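PDB 3NX4: putative oxidoreductase from Salmonella enterica subsp. enterica serovar Typhimurium, which binds NADP and probably acts as an NADPH-dependent acryloyl-CoA reductase, a member of the medium-chain dehydrogenase/reductase family. Local coordinates for residues A[250-253]-A[254-258]. Sequence-based numbering, arbitrary orientation.
Sequences TTVM and PFILR
M253 and L257 sit one turn apart in a short helix that follows strand 247-251, a capped strand-to-helix turn in the Rossmann-type NADP-binding domain, and the two side chains run alongside each other in the same direction. T251 caps the entry to this helix: its OG1 accepts from M253 N at 3.2 Å, a chi1 of 76° folding the hydroxyl back over its own backbone. P254 closes the same corner, its CD packing against M253 CB at 3.5 Å and lying 3.6 Å from T251 OG1. V252 O accepts from I256 N at 2.9 Å and weakly from F255 N, while L257 N reaches M253 O. F255 turns its ring edge to T251 O and also packs on L228 of helix 221-229. Across the dimer interface T250 and T251 pair antiparallel with a strand of the second subunit, continuing the sheet, and V252 packs on L224 of that subunit. I256, which touches an NADP not bound to this subunit and packs on C240 of the second subunit, brings CD1 to V252 CG2 at 3.9 Å. The selenomethionine chain of M253, poorly ordered, bends at chi2 (-57°) and chi3, carrying SE to 4.0 Å from L257 CD1.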
loop_
_atom_site.group_PDB
_atom_site.type_symbol
_atom_site.label_atom_id
_atom_site.label_comp_id
_atom_site.label_asym_id
_atom_site.label_seq_id
_atom_site.Cartn_x
_atom_site.Cartn_y
_atom_site.Cartn_z
ATOM N N THR A 250 10.131 8.307 -0.767
ATOM C CA THR A 250 8.972 8.782 -0.032
ATOM C C THR A 250 9.184 8.720 1.477
ATOM O O THR A 250 10.280 8.449 1.952
ATOM C CB THR A 250 7.700 7.993 -0.429
ATOM O OG1 THR A 250 6.561 8.545 0.233
ATOM C CG2 THR A 250 7.838 6.532 -0.064
ATOM N N THR A 251 8.128 9.019 2.218
ATOM C CA THR A 251 8.155 8.976 3.668
ATOM C C THR A 251 6.956 8.172 4.142
ATOM O O THR A 251 6.025 7.920 3.385
ATOM C CB THR A 251 8.100 10.368 4.303
ATOM O OG1 THR A 251 6.765 10.876 4.236
ATOM C CG2 THR A 251 9.050 11.321 3.598
ATOM N N VAL A 252 6.997 7.741 5.388
ATOM C CA VAL A 252 5.907 6.978 5.958
ATOM C C VAL A 252 4.703 7.862 6.278
ATOM O O VAL A 252 3.646 7.355 6.629
ATOM C CB VAL A 252 6.344 6.256 7.244
ATOM C CG1 VAL A 252 7.499 5.320 6.964
ATOM C CG2 VAL A 252 6.717 7.258 8.312
HETATM N N MSE A 253 4.869 9.179 6.192
HETATM C CA MSE A 253 3.818 10.099 6.641
HETATM C C MSE A 253 2.424 9.918 5.994
HETATM O O MSE A 253 1.417 9.939 6.703
HETATM C CB MSE A 253 4.273 11.558 6.572
HETATM C CG MSE A 253 5.557 11.838 7.335
HETATM SE SE MSE A 253 5.384 11.313 9.223
HETATM C CE MSE A 253 5.124 13.084 9.996
ATOM N N PRO A 254 2.353 9.764 4.658
ATOM C CA PRO A 254 1.006 9.585 4.098
ATOM C C PRO A 254 0.370 8.296 4.625
ATOM O O PRO A 254 -0.844 8.201 4.784
ATOM C CB PRO A 254 1.260 9.456 2.586
ATOM C CG PRO A 254 2.570 10.153 2.354
ATOM C CD PRO A 254 3.384 9.892 3.611
ATOM N N PHE A 255 1.206 7.311 4.905
ATOM C CA PHE A 255 0.705 6.026 5.377
ATOM C C PHE A 255 0.225 6.091 6.811
ATOM O O PHE A 255 -0.894 5.671 7.111
ATOM C CB PHE A 255 1.774 4.958 5.183
ATOM C CG PHE A 255 2.228 4.859 3.762
ATOM C CD1 PHE A 255 1.488 4.125 2.837
ATOM C CD2 PHE A 255 3.345 5.541 3.332
ATOM C CE1 PHE A 255 1.881 4.054 1.500
ATOM C CE2 PHE A 255 3.751 5.475 1.997
ATOM C CZ PHE A 255 3.012 4.731 1.084
ATOM N N ILE A 256 1.046 6.656 7.693
ATOM C CA ILE A 256 0.742 6.579 9.114
ATOM C C ILE A 256 -0.083 7.745 9.626
ATOM O O ILE A 256 -0.640 7.671 10.724
ATOM C CB ILE A 256 2.016 6.424 9.962
ATOM C CG1 ILE A 256 2.768 7.753 10.043
ATOM C CG2 ILE A 256 2.886 5.312 9.392
ATOM C CD1 ILE A 256 3.971 7.715 10.989
ATOM N N LEU A 257 -0.161 8.820 8.848
ATOM C CA LEU A 257 -0.952 9.990 9.239
ATOM C C LEU A 257 -2.240 10.075 8.416
ATOM O O LEU A 257 -3.229 10.659 8.851
ATOM C CB LEU A 257 -0.146 11.285 9.075
ATOM C CG LEU A 257 1.042 11.490 10.016
ATOM C CD1 LEU A 257 1.708 12.840 9.784
ATOM C CD2 LEU A 257 0.582 11.367 11.452
ATOM N N ARG A 258 -2.238 9.477 7.236
ATOM C CA ARG A 258 -3.404 9.585 6.372
ATOM C C ARG A 258 -3.999 8.251 5.936
ATOM O O ARG A 258 -4.907 8.226 5.103
ATOM C CB ARG A 258 -3.087 10.452 5.150
ATOM C CG ARG A 258 -2.957 11.941 5.487
ATOM C CD ARG A 258 -2.810 12.780 4.209
ATOM N NE ARG A 258 -2.677 14.202 4.524
ATOM C CZ ARG A 258 -2.187 15.112 3.690
ATOM N NH1 ARG A 258 -1.783 14.755 2.470
ATOM N NH2 ARG A 258 -2.110 16.381 4.073
#